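Local coordinates for protein cytosol aminopeptidase (Coxiella burnetii, PDB 3IJ3) that probably removes amino acids from the N-termini of peptides as a manganese-dependent metallopeptidase of the M17 (leucine aminopeptidase) family, at residues F254-L259 with N305-R310; Y312-V317 with T329-E334; T325-N330 with L410-A415. One frame throughout, in Å; residues are numbered along the deposited sequence. Where two conformers were deposited one is given.

Interaction 1 of 3, residues F254-L259 with N305-R310. With LI (lithium ion), chain C.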
ATOM      1  N   PHE A 254      13.976 -21.980   3.490  1.00 16.42           N
ATOM      2  CA  PHE A 254      13.760 -20.586   3.124  1.00 16.38           C
ATOM      3  C   PHE A 254      12.330 -20.461   2.633  1.00 15.91           C
ATOM      4  O   PHE A 254      11.825 -21.333   1.922  1.00 15.98           O
ATOM      5  CB  PHE A 254      14.722 -20.028   2.073  1.00 16.42           C
ATOM      6  CG  PHE A 254      14.596 -18.557   1.928  1.00 17.12           C
ATOM      7  CD1 PHE A 254      15.109 -17.717   2.917  1.00 17.18           C
ATOM      8  CD2 PHE A 254      13.911 -17.987   0.857  1.00 19.58           C
ATOM      9  CE1 PHE A 254      14.952 -16.340   2.842  1.00 17.54           C
ATOM     10  CE2 PHE A 254      13.766 -16.606   0.775  1.00 18.55           C
ATOM     11  CZ  PHE A 254      14.265 -15.788   1.770  1.00 19.03           C
ATOM     12  N   ASP A 255      11.657 -19.407   3.088  1.00 16.40           N
ATOM     13  CA  ASP A 255      10.297 -19.147   2.673  1.00 17.27           C
ATOM     14  C   ASP A 255      10.177 -17.789   1.961  1.00 17.11           C
ATOM     15  O   ASP A 255      10.249 -16.733   2.585  1.00 17.21           O
ATOM     16  CB  ASP A 255       9.368 -19.219   3.880  1.00 16.97           C
ATOM     17  CG  ASP A 255       7.886 -19.186   3.504  1.00 18.13           C
ATOM     18  OD1 ASP A 255       7.557 -19.243   2.301  1.00 17.08           O
ATOM     19  OD2 ASP A 255       7.077 -19.086   4.461  1.00 17.65           O
ATOM     20  N   SER A 256      10.035 -17.817   0.637  1.00 17.89           N
ATOM     21  CA  SER A 256       9.816 -16.606  -0.129  1.00 16.04           C
ATOM     22  C   SER A 256       8.344 -16.220  -0.107  1.00 15.57           C
ATOM     23  O   SER A 256       7.976 -15.117  -0.530  1.00 16.15           O
ATOM     24  CB  SER A 256      10.186 -16.835  -1.585  1.00 16.16           C
ATOM     25  OG  SER A 256       9.310 -17.814  -2.170  1.00 15.62           O
ATOM     26  N   GLY A 257       7.510 -17.159   0.333  1.00 15.48           N
ATOM     27  CA  GLY A 257       6.076 -17.026   0.284  1.00 17.24           C
ATOM     28  C   GLY A 257       5.491 -17.743  -0.913  1.00 16.97           C
ATOM     29  O   GLY A 257       4.292 -18.051  -0.937  1.00 15.84           O
ATOM     30  N   GLY A 258       6.341 -18.066  -1.901  1.00 16.80           N
ATOM     31  CA  GLY A 258       5.860 -18.684  -3.136  1.00 16.41           C
ATOM     32  C   GLY A 258       5.201 -17.602  -3.991  1.00 16.74           C
ATOM     33  O   GLY A 258       5.494 -16.403  -3.839  1.00 16.29           O
ATOM     34  N   LEU A 259       4.299 -17.999  -4.893  1.00 15.45           N
ATOM     35  CA  LEU A 259       3.649 -17.020  -5.776  1.00 14.48           C
ATOM     36  C   LEU A 259       2.950 -15.887  -4.990  1.00 15.50           C
ATOM     37  O   LEU A 259       2.873 -14.768  -5.478  1.00 16.07           O
ATOM     38  CB  LEU A 259       2.709 -17.730  -6.759  1.00 16.12           C
ATOM     39  CG  LEU A 259       3.470 -18.499  -7.855  1.00 16.62           C
ATOM     40  CD1 LEU A 259       2.521 -19.393  -8.660  1.00 18.33           C
ATOM     41  CD2 LEU A 259       4.180 -17.509  -8.750  1.00 17.70           C
ATOM     42  N   ASN A 305      10.422 -23.015  -0.001  1.00 16.63           N
ATOM     43  CA  ASN A 305       9.191 -22.527  -0.624  1.00 16.29           C
ATOM     44  C   ASN A 305       9.649 -21.436  -1.571  1.00 15.94           C
ATOM     45  O   ASN A 305       9.799 -20.287  -1.183  1.00 16.42           O
ATOM     46  CB  ASN A 305       8.200 -22.005   0.419  1.00 17.54           C
ATOM     47  CG  ASN A 305       6.819 -21.711  -0.161  1.00 17.49           C
ATOM     48  OD1 ASN A 305       6.436 -22.265  -1.210  1.00 17.41           O
ATOM     49  ND2 ASN A 305       6.052 -20.850   0.533  1.00 15.39           N
ATOM     50  N   ALA A 306       9.859 -21.809  -2.822  1.00 16.02           N
ATOM     51  CA  ALA A 306      10.442 -20.913  -3.796  1.00 15.25           C
ATOM     52  C   ALA A 306       9.498 -20.389  -4.851  1.00 16.30           C
ATOM     53  O   ALA A 306       8.422 -20.915  -5.057  1.00 17.18           O
ATOM     54  CB  ALA A 306      11.589 -21.652  -4.524  1.00 15.66           C
ATOM     55  N   ILE A 307       9.980 -19.357  -5.535  0.50 15.79           N
ATOM     56  CA  ILE A 307       9.281 -18.751  -6.658  0.50 15.75           C
ATOM     57  C   ILE A 307      10.041 -19.118  -7.896  0.50 16.11           C
ATOM     58  O   ILE A 307      11.260 -18.905  -8.002  0.50 15.58           O
ATOM     59  CB  ILE A 307       9.198 -17.237  -6.554  0.50 16.13           C
ATOM     60  CG1 ILE A 307       8.263 -16.866  -5.416  0.50 14.31           C
ATOM     61  CG2 ILE A 307       8.669 -16.648  -7.870  0.50 13.94           C
ATOM     62  CD1 ILE A 307       8.253 -15.403  -5.090  0.50 18.13           C
ATOM     63  N   GLY A 308       9.339 -19.728  -8.838  1.00 15.51           N
ATOM     64  CA  GLY A 308       9.977 -20.093 -10.076  1.00 15.83           C
ATOM     65  C   GLY A 308       8.988 -20.783 -11.003  1.00 14.98           C
ATOM     66  O   GLY A 308       7.821 -20.901 -10.670  1.00 15.14           O
ATOM     67  N   SER A 309       9.487 -21.274 -12.125  1.00 15.68           N
ATOM     68  CA  SER A 309       8.630 -21.891 -13.147  1.00 17.16           C
ATOM     69  C   SER A 309       7.752 -23.024 -12.628  1.00 16.94           C
ATOM     70  O   SER A 309       6.664 -23.211 -13.134  1.00 18.21           O
ATOM     71  CB  SER A 309       9.454 -22.416 -14.314  1.00 16.68           C
ATOM     72  OG  SER A 309      10.305 -23.493 -13.952  1.00 17.97           O
ATOM     73  N   ARG A 310       8.228 -23.766 -11.637  1.00 15.41           N
ATOM     74  CA  ARG A 310       7.483 -24.931 -11.100  1.00 15.29           C
ATOM     75  C   ARG A 310       6.642 -24.665  -9.842  1.00 16.10           C
ATOM     76  O   ARG A 310       6.027 -25.601  -9.291  1.00 17.86           O
ATOM     77  CB  ARG A 310       8.461 -26.068 -10.794  1.00 15.42           C
ATOM     78  CG  ARG A 310       9.217 -26.570 -12.005  1.00 18.44           C
ATOM     79  CD  ARG A 310      10.194 -27.702 -11.647  1.00 25.38           C
ATOM     80  NE  ARG A 310      11.151 -27.351 -10.578  1.00 29.11           N
ATOM     81  CZ  ARG A 310      12.367 -26.817 -10.755  1.00 33.05           C
ATOM     82  NH1 ARG A 310      12.842 -26.543 -11.968  1.00 31.36           N
ATOM     83  NH2 ARG A 310      13.123 -26.562  -9.697  1.00 33.37           N
TER
HETATM   84 LI    LI C 460       6.732 -20.612   6.108  1.00 14.02          LI
HETATM   85  O   HOH W   1       5.089 -19.681   6.445  1.00 18.32           O
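Asp255 and Asn305 form a parallel beta bridge, their CA atoms 4.8 Å apart, where strand 254-255 runs beside the end of strand 295-305 in the mixed sheet of the M17 catalytic domain. Asn305 N donates to Phe254 O and Asn305 O accepts from Ser256 N, so both are turned to the neighbouring chain, bonding the residues before and after Asp255. The same Asn305 O takes a second bond from Ser256 OG, at 2.7 Å and tilted from the carbonyl plane. Both bridge residues place CG anti to the backbone N (chi1 -170° in each), which lays carboxylate and amide side by side, their planes 36° apart. Asn305 ND2 meets Asp255 OD1 at 2.8 Å on the syn side but 34° out of the carboxylate plane, while Gly257 N comes to that oxygen from the opposite face, closing an Asx turn. With OD1 doubly gripped, the carboxylate is fixed in rotation and Asp255 OD2 is turned to the lithium ion, 2.3 Å away, which Asp273 and Glu334 also bind. Ile307, in the conformer given, lies along the Gly258 carbonyl and packs on Ile307 of neighbouring subunits. An ST turn follows the bridge, Gly258 N donating to Ser256 OG at 3.0 Å.

Interaction 2 of 3, residues Y312-V317 with T329-E334. With LI (lithium ion), chain C.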
ATOM      1  N   TYR A 312       3.951 -24.181  -7.058  1.00 15.56           N
ATOM      2  CA  TYR A 312       2.554 -24.565  -6.825  1.00 15.99           C
ATOM      3  C   TYR A 312       1.760 -23.234  -6.727  1.00 15.85           C
ATOM      4  O   TYR A 312       2.293 -22.181  -6.333  1.00 15.80           O
ATOM      5  CB  TYR A 312       2.417 -25.535  -5.649  1.00 16.99           C
ATOM      6  CG  TYR A 312       2.395 -24.989  -4.242  1.00 17.09           C
ATOM      7  CD1 TYR A 312       1.494 -25.485  -3.323  1.00 17.84           C
ATOM      8  CD2 TYR A 312       3.286 -24.000  -3.794  1.00 18.55           C
ATOM      9  CE1 TYR A 312       1.449 -25.032  -2.018  1.00 17.47           C
ATOM     10  CE2 TYR A 312       3.241 -23.527  -2.478  1.00 16.71           C
ATOM     11  CZ  TYR A 312       2.323 -24.054  -1.587  1.00 15.82           C
ATOM     12  OH  TYR A 312       2.227 -23.625  -0.280  1.00 17.31           O
ATOM     13  N   ARG A 313       0.497 -23.280  -7.117  1.00 15.15           N
ATOM     14  CA  ARG A 313      -0.266 -22.077  -7.315  1.00 14.98           C
ATOM     15  C   ARG A 313      -1.535 -21.942  -6.502  1.00 16.88           C
ATOM     16  O   ARG A 313      -2.125 -22.937  -6.085  1.00 16.97           O
ATOM     17  CB  ARG A 313      -0.758 -22.075  -8.775  1.00 15.20           C
ATOM     18  CG  ARG A 313       0.280 -22.447  -9.825  1.00 15.06           C
ATOM     19  CD  ARG A 313      -0.404 -22.884 -11.138  1.00 17.36           C
ATOM     20  NE  ARG A 313       0.532 -23.408 -12.132  1.00 17.44           N
ATOM     21  CZ  ARG A 313       0.992 -24.666 -12.149  1.00 17.24           C
ATOM     22  NH1 ARG A 313       0.594 -25.572 -11.241  1.00 17.92           N
ATOM     23  NH2 ARG A 313       1.853 -25.032 -13.081  1.00 18.48           N
ATOM     24  N   PRO A 314      -1.993 -20.693  -6.337  1.00 16.27           N
ATOM     25  CA  PRO A 314      -3.309 -20.473  -5.727  1.00 15.72           C
ATOM     26  C   PRO A 314      -4.329 -21.202  -6.558  1.00 15.48           C
ATOM     27  O   PRO A 314      -4.293 -21.118  -7.789  1.00 16.17           O
ATOM     28  CB  PRO A 314      -3.500 -18.965  -5.834  1.00 16.40           C
ATOM     29  CG  PRO A 314      -2.078 -18.404  -5.810  1.00 17.24           C
ATOM     30  CD  PRO A 314      -1.207 -19.458  -6.486  1.00 16.47           C
ATOM     31  N   GLY A 315      -5.215 -21.948  -5.908  1.00 15.15           N
ATOM     32  CA  GLY A 315      -6.227 -22.700  -6.616  1.00 16.01           C
ATOM     33  C   GLY A 315      -5.801 -24.131  -6.903  1.00 15.10           C
ATOM     34  O   GLY A 315      -6.646 -24.976  -7.208  1.00 16.05           O
ATOM     35  N   ASP A 316      -4.503 -24.423  -6.818  1.00 15.35           N
ATOM     36  CA  ASP A 316      -4.073 -25.814  -7.040  1.00 14.78           C
ATOM     37  C   ASP A 316      -4.601 -26.703  -5.900  1.00 14.70           C
ATOM     38  O   ASP A 316      -4.767 -26.245  -4.767  1.00 15.84           O
ATOM     39  CB  ASP A 316      -2.550 -25.964  -7.146  1.00 15.05           C
ATOM     40  CG  ASP A 316      -1.993 -25.528  -8.505  1.00 16.79           C
ATOM     41  OD1 ASP A 316      -2.792 -25.296  -9.458  1.00 15.03           O
ATOM     42  OD2 ASP A 316      -0.742 -25.464  -8.609  1.00 15.76           O
ATOM     43  N   VAL A 317      -4.887 -27.954  -6.221  1.00 14.77           N
ATOM     44  CA  VAL A 317      -5.322 -28.928  -5.214  1.00 13.09           C
ATOM     45  C   VAL A 317      -4.195 -29.926  -5.049  1.00 15.19           C
ATOM     46  O   VAL A 317      -3.785 -30.580  -6.016  1.00 15.88           O
ATOM     47  CB  VAL A 317      -6.643 -29.610  -5.581  1.00 14.81           C
ATOM     48  CG1 VAL A 317      -6.964 -30.709  -4.550  1.00 14.27           C
ATOM     49  CG2 VAL A 317      -7.776 -28.583  -5.670  1.00 14.02           C
ATOM     50  N   THR A 329      -5.101 -21.861  -0.979  1.00 14.61           N
ATOM     51  CA  THR A 329      -5.640 -20.502  -1.018  1.00 15.58           C
ATOM     52  C   THR A 329      -4.583 -19.463  -0.633  1.00 17.18           C
ATOM     53  O   THR A 329      -4.837 -18.274  -0.733  1.00 17.84           O
ATOM     54  CB  THR A 329      -6.898 -20.353  -0.138  1.00 16.21           C
ATOM     55  OG1 THR A 329      -6.643 -20.851   1.160  1.00 16.02           O
ATOM     56  CG2 THR A 329      -8.057 -21.157  -0.737  1.00 15.74           C
ATOM     57  N   ASN A 330      -3.423 -19.924  -0.187  1.00 15.23           N
ATOM     58  CA  ASN A 330      -2.298 -19.038   0.170  1.00 15.98           C
ATOM     59  C   ASN A 330      -1.051 -19.879   0.057  1.00 15.67           C
ATOM     60  O   ASN A 330      -0.851 -20.799   0.859  1.00 15.86           O
ATOM     61  CB  ASN A 330      -2.471 -18.496   1.585  1.00 17.52           C
ATOM     62  CG  ASN A 330      -1.346 -17.566   2.013  1.00 19.76           C
ATOM     63  OD1 ASN A 330      -0.402 -17.288   1.254  1.00 18.67           O
ATOM     64  ND2 ASN A 330      -1.448 -17.066   3.250  1.00 26.35           N
ATOM     65  N   THR A 331      -0.185 -19.586  -0.916  1.00 15.06           N
ATOM     66  CA  THR A 331       1.028 -20.400  -1.069  1.00 14.76           C
ATOM     67  C   THR A 331       2.023 -20.180   0.086  1.00 15.09           C
ATOM     68  O   THR A 331       2.941 -20.970   0.278  1.00 16.31           O
ATOM     69  CB  THR A 331       1.766 -20.102  -2.401  1.00 15.22           C
ATOM     70  OG1 THR A 331       2.207 -18.744  -2.401  1.00 15.24           O
ATOM     71  CG2 THR A 331       0.877 -20.366  -3.600  1.00 14.83           C
ATOM     72  N   ASP A 332       1.806 -19.117   0.860  1.00 15.45           N
ATOM     73  CA  ASP A 332       2.669 -18.747   1.986  1.00 15.67           C
ATOM     74  C   ASP A 332       2.179 -19.427   3.301  1.00 16.83           C
ATOM     75  O   ASP A 332       2.755 -19.197   4.352  1.00 18.00           O
ATOM     76  CB  ASP A 332       2.727 -17.236   2.098  1.00 14.90           C
ATOM     77  CG  ASP A 332       3.804 -16.731   3.075  1.00 18.43           C
ATOM     78  OD1 ASP A 332       4.762 -17.447   3.368  1.00 18.12           O
ATOM     79  OD2 ASP A 332       3.680 -15.582   3.527  1.00 20.31           O
ATOM     80  N   ALA A 333       1.119 -20.235   3.250  1.00 15.48           N
ATOM     81  CA  ALA A 333       0.701 -21.048   4.421  1.00 16.51           C
ATOM     82  C   ALA A 333       1.156 -22.473   4.078  1.00 15.34           C
ATOM     83  O   ALA A 333       0.391 -23.432   4.114  1.00 16.10           O
ATOM     84  CB  ALA A 333      -0.836 -20.979   4.660  1.00 17.05           C
ATOM     85  N   GLU A 334       2.431 -22.604   3.733  1.00 15.71           N
ATOM     86  CA  GLU A 334       3.012 -23.881   3.253  1.00 14.81           C
ATOM     87  C   GLU A 334       3.462 -24.819   4.369  1.00 15.07           C
ATOM     88  O   GLU A 334       3.547 -26.046   4.185  1.00 15.38           O
ATOM     89  CB  GLU A 334       4.243 -23.597   2.349  1.00 15.20           C
ATOM     90  CG  GLU A 334       5.614 -23.345   3.036  1.00 14.97           C
ATOM     91  CD  GLU A 334       5.664 -22.109   3.910  1.00 18.45           C
ATOM     92  OE1 GLU A 334       4.878 -21.187   3.661  1.00 17.58           O
ATOM     93  OE2 GLU A 334       6.488 -22.069   4.861  1.00 18.50           O
TER
HETATM   94 LI    LI C 460       6.732 -20.612   6.108  1.00 14.02          LI
HETATM   95  O   HOH W   1       5.089 -19.681   6.445  1.00 18.32           O
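Tyr312 OH donates to Thr331 O over 2.8 Å, and this carbonyl oxygen also accepts from Asn305 ND2, so two donors grip it. The phenol approaches well off the carbonyl direction, with a C=O...OH angle of 113°. It joins two catalytic-domain loops, one leading to strand 317-319, the other to helix 335-347; the latter carries Asn330-Glu334, which open the NTDAEGRV signature of cytosol aminopeptidases. The Tyr312 and Thr331 side chains run antiparallel alongside one another: Thr331 CB lies 3.7 Å from Tyr312 CE2, and CG2 stands over one ring face, displaced toward its rim. With CG2 anti to its own carbonyl carbon, Thr331 also brings this methyl to 3.7 Å from Pro314 CD, while its OG1 bonds to Gly257 O. Glu334 CB touches Tyr312 OH, but the chain bends at chi2 (-64°) and carries the carboxylate away, its plane perpendicular to the ring. Glu334 OE2 binds the lithium ion at 1.9 Å. Asn330 OD1 accepts from Asp332 N in an Asx turn at the start of a type I turn, Asn330 to Ala333. Across the two segments the link is thus one neutral hydrogen bond and apolar packing; charged partners, Lys262 for Asp332 and Asp260 for Thr331 N, lie outside, and Glu334 contributes negative charge to the cation.

Interaction 3 of 3, residues T325-N330 with L410-A415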
ATOM      1  N   THR A 325      -7.768 -33.965   0.222  1.00 15.48           N
ATOM      2  CA  THR A 325      -7.329 -32.996  -0.803  1.00 14.90           C
ATOM      3  C   THR A 325      -7.302 -31.598  -0.166  1.00 15.38           C
ATOM      4  O   THR A 325      -8.207 -31.249   0.577  1.00 14.48           O
ATOM      5  CB  THR A 325      -8.212 -33.016  -2.047  1.00 15.16           C
ATOM      6  OG1 THR A 325      -9.587 -32.893  -1.683  1.00 14.42           O
ATOM      7  CG2 THR A 325      -7.976 -34.336  -2.818  1.00 17.11           C
ATOM      8  N   ILE A 326      -6.269 -30.815  -0.476  1.00 14.89           N
ATOM      9  CA  ILE A 326      -6.126 -29.462   0.051  1.00 14.00           C
ATOM     10  C   ILE A 326      -6.123 -28.458  -1.096  1.00 13.05           C
ATOM     11  O   ILE A 326      -5.312 -28.571  -2.017  1.00 15.57           O
ATOM     12  CB  ILE A 326      -4.781 -29.278   0.743  1.00 14.91           C
ATOM     13  CG1 ILE A 326      -4.579 -30.328   1.834  1.00 16.95           C
ATOM     14  CG2 ILE A 326      -4.684 -27.894   1.327  1.00 14.99           C
ATOM     15  CD1 ILE A 326      -3.119 -30.382   2.232  1.00 21.26           C
ATOM     16  N   GLU A 327      -7.037 -27.510  -1.048  1.00 13.81           N
ATOM     17  CA  GLU A 327      -7.065 -26.436  -2.014  1.00 13.01           C
ATOM     18  C   GLU A 327      -6.147 -25.350  -1.470  1.00 14.00           C
ATOM     19  O   GLU A 327      -6.364 -24.831  -0.357  1.00 15.32           O
ATOM     20  CB  GLU A 327      -8.464 -25.884  -2.218  1.00 15.08           C
ATOM     21  CG  GLU A 327      -8.469 -24.750  -3.285  1.00 17.58           C
ATOM     22  CD  GLU A 327      -9.828 -24.131  -3.531  1.00 19.90           C
ATOM     23  OE1 GLU A 327     -10.728 -24.254  -2.658  1.00 16.87           O
ATOM     24  OE2 GLU A 327      -9.994 -23.502  -4.619  1.00 20.47           O
ATOM     25  N   ILE A 328      -5.160 -24.962  -2.256  1.00 13.62           N
ATOM     26  CA  ILE A 328      -4.223 -23.930  -1.840  1.00 14.62           C
ATOM     27  C   ILE A 328      -4.820 -22.548  -2.073  1.00 15.51           C
ATOM     28  O   ILE A 328      -5.044 -22.113  -3.224  1.00 17.87           O
ATOM     29  CB  ILE A 328      -2.881 -24.029  -2.597  1.00 14.94           C
ATOM     30  CG1 ILE A 328      -2.257 -25.424  -2.417  1.00 16.13           C
ATOM     31  CG2 ILE A 328      -1.900 -22.893  -2.135  1.00 14.82           C
ATOM     32  CD1 ILE A 328      -2.061 -25.846  -0.924  1.00 17.01           C
ATOM     33  N   THR A 329      -5.101 -21.861  -0.979  1.00 14.61           N
ATOM     34  CA  THR A 329      -5.640 -20.502  -1.018  1.00 15.58           C
ATOM     35  C   THR A 329      -4.583 -19.463  -0.633  1.00 17.18           C
ATOM     36  O   THR A 329      -4.837 -18.274  -0.733  1.00 17.84           O
ATOM     37  CB  THR A 329      -6.898 -20.353  -0.138  1.00 16.21           C
ATOM     38  OG1 THR A 329      -6.643 -20.851   1.160  1.00 16.02           O
ATOM     39  CG2 THR A 329      -8.057 -21.157  -0.737  1.00 15.74           C
ATOM     40  N   ASN A 330      -3.423 -19.924  -0.187  1.00 15.23           N
ATOM     41  CA  ASN A 330      -2.298 -19.038   0.170  1.00 15.98           C
ATOM     42  C   ASN A 330      -1.051 -19.879   0.057  1.00 15.67           C
ATOM     43  O   ASN A 330      -0.851 -20.799   0.859  1.00 15.86           O
ATOM     44  CB  ASN A 330      -2.471 -18.496   1.585  1.00 17.52           C
ATOM     45  CG  ASN A 330      -1.346 -17.566   2.013  1.00 19.76           C
ATOM     46  OD1 ASN A 330      -0.402 -17.288   1.254  1.00 18.67           O
ATOM     47  ND2 ASN A 330      -1.448 -17.066   3.250  1.00 26.35           N
ATOM     48  N   LEU A 410     -11.975 -22.977   6.947  1.00 14.71           N
ATOM     49  CA  LEU A 410     -11.135 -23.824   6.086  1.00 14.30           C
ATOM     50  C   LEU A 410     -11.998 -24.556   5.024  1.00 14.65           C
ATOM     51  O   LEU A 410     -11.536 -25.476   4.351  1.00 15.62           O
ATOM     52  CB  LEU A 410     -10.331 -24.806   6.940  1.00 14.89           C
ATOM     53  CG  LEU A 410      -9.280 -24.128   7.803  1.00 13.84           C
ATOM     54  CD1 LEU A 410      -8.609 -25.155   8.737  1.00 17.21           C
ATOM     55  CD2 LEU A 410      -8.257 -23.426   6.918  1.00 17.36           C
ATOM     56  N   LYS A 411     -13.249 -24.137   4.875  1.00 15.83           N
ATOM     57  CA  LYS A 411     -14.164 -24.774   3.902  1.00 17.52           C
ATOM     58  C   LYS A 411     -13.718 -24.498   2.457  1.00 16.24           C
ATOM     59  O   LYS A 411     -13.335 -23.374   2.134  1.00 16.39           O
ATOM     60  CB  LYS A 411     -15.599 -24.250   4.093  1.00 20.14           C
ATOM     61  CG  LYS A 411     -16.564 -24.591   2.945  1.00 26.17           C
ATOM     62  CD  LYS A 411     -17.990 -24.103   3.195  1.00 33.74           C
ATOM     63  CE  LYS A 411     -18.850 -24.220   1.917  1.00 37.31           C
ATOM     64  NZ  LYS A 411     -18.753 -25.589   1.310  1.00 42.95           N
ATOM     65  N   SER A 412     -13.756 -25.538   1.617  1.00 14.35           N
ATOM     66  CA  SER A 412     -13.426 -25.423   0.186  1.00 13.22           C
ATOM     67  C   SER A 412     -14.618 -25.863  -0.639  1.00 14.04           C
ATOM     68  O   SER A 412     -15.324 -26.803  -0.253  1.00 14.28           O
ATOM     69  CB  SER A 412     -12.239 -26.336  -0.165  1.00 12.71           C
ATOM     70  OG  SER A 412     -12.000 -26.294  -1.556  1.00 13.16           O
ATOM     71  N   GLU A 413     -14.874 -25.189  -1.755  1.00 13.03           N
ATOM     72  CA  GLU A 413     -15.915 -25.628  -2.661  1.00 14.10           C
ATOM     73  C   GLU A 413     -15.385 -26.755  -3.584  1.00 12.78           C
ATOM     74  O   GLU A 413     -16.182 -27.447  -4.229  1.00 14.45           O
ATOM     75  CB  GLU A 413     -16.398 -24.476  -3.562  1.00 14.66           C
ATOM     76  CG  GLU A 413     -16.983 -23.275  -2.827  1.00 18.10           C
ATOM     77  CD  GLU A 413     -18.287 -23.592  -2.125  1.00 26.53           C
ATOM     78  OE1 GLU A 413     -18.932 -24.580  -2.478  1.00 29.41           O
ATOM     79  OE2 GLU A 413     -18.673 -22.831  -1.221  1.00 37.19           O
ATOM     80  N   VAL A 414     -14.071 -26.934  -3.639  1.00 11.76           N
ATOM     81  CA  VAL A 414     -13.440 -27.861  -4.557  1.00 11.18           C
ATOM     82  C   VAL A 414     -12.813 -29.090  -3.882  1.00 11.48           C
ATOM     83  O   VAL A 414     -13.027 -30.204  -4.298  1.00 13.37           O
ATOM     84  CB  VAL A 414     -12.342 -27.104  -5.362  1.00 12.37           C
ATOM     85  CG1 VAL A 414     -11.587 -28.036  -6.314  1.00 14.72           C
ATOM     86  CG2 VAL A 414     -12.972 -25.987  -6.167  1.00 14.04           C
ATOM     87  N   ALA A 415     -12.049 -28.859  -2.841  1.00 10.44           N
ATOM     88  CA  ALA A 415     -11.312 -29.911  -2.145  1.00 10.39           C
ATOM     89  C   ALA A 415     -11.899 -30.205  -0.783  1.00 11.90           C
ATOM     90  O   ALA A 415     -12.886 -29.587  -0.374  1.00 12.29           O
ATOM     91  CB  ALA A 415      -9.829 -29.470  -1.979  1.00 10.26           C
TER
HETATM   92  O   HOH W   2     -13.240 -23.098  -2.806  1.00 16.76           O
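A buried, mainly polar contact flanked by a methyl joins strand 325-327, the middle strand of a small three-stranded sheet in the catalytic domain, to the loop that enters its edge strand 417-418. At its centre is Ser412 OG, which donates to Glu327 OE1 over 2.6 Å from above the carboxylate plane, 38° out of it. Ser412 OG also accepts from Val414 N at 3.0 Å and from Ala415 N at 2.9 Å, an ST turn and an ST motif on one side chain. These two backbone donors curl the loop around the hydroxyl, fix its position, and would be expected to polarise it toward the carboxylate. Glu327 reaches across because its chain is extended throughout, with CG anti to the backbone N (chi1 -179°). A water adds a second link, donating to Glu327 OE1 and accepting from Glu413 N. Alongside the polar group, Ala415 CB presses on the strand, 3.8 Å from Glu327 CB and 3.4 Å from Thr325 OG1. That threonine hydroxyl is hydrogen-bonded to Tyr143 O of a neighbouring subunit, and Val414 packs on the same tyrosine. Within the chain, Glu327 is paired through its backbone with Leu417 and Asn419, Thr325 and Val414 rest on Val317 of strand 317-319, and on the other side of strand 325-327 Ile326 packs against Phe434 of helix 427-436.

In the fold
Interactions 1 and 2 abut at the lithium site, to which each supplies a carboxylate, and they share a metal-bound water. Interaction 3 lies about 19 Å from interaction 1, centre to centre, and has no part in the metal site. It continues from interaction 2 through the shared residues Thr329 and Asn330, and Ile328 pairs through its backbone with Gly315 and Asp316. Interaction 1 is wholly buried, whereas interactions 2 and 3 each include partly exposed residues. The chemistry differs with place: beside the metal, backbone pairing and a fixed carboxylate in 254-259/305-310; in the adjoining loops, an aromatic hydroxyl and packing in 312-317/329-334; at the small sheet, a serine-carboxylate link with water in 325-330/410-415. Each also touches a neighbouring subunit of the hexamer.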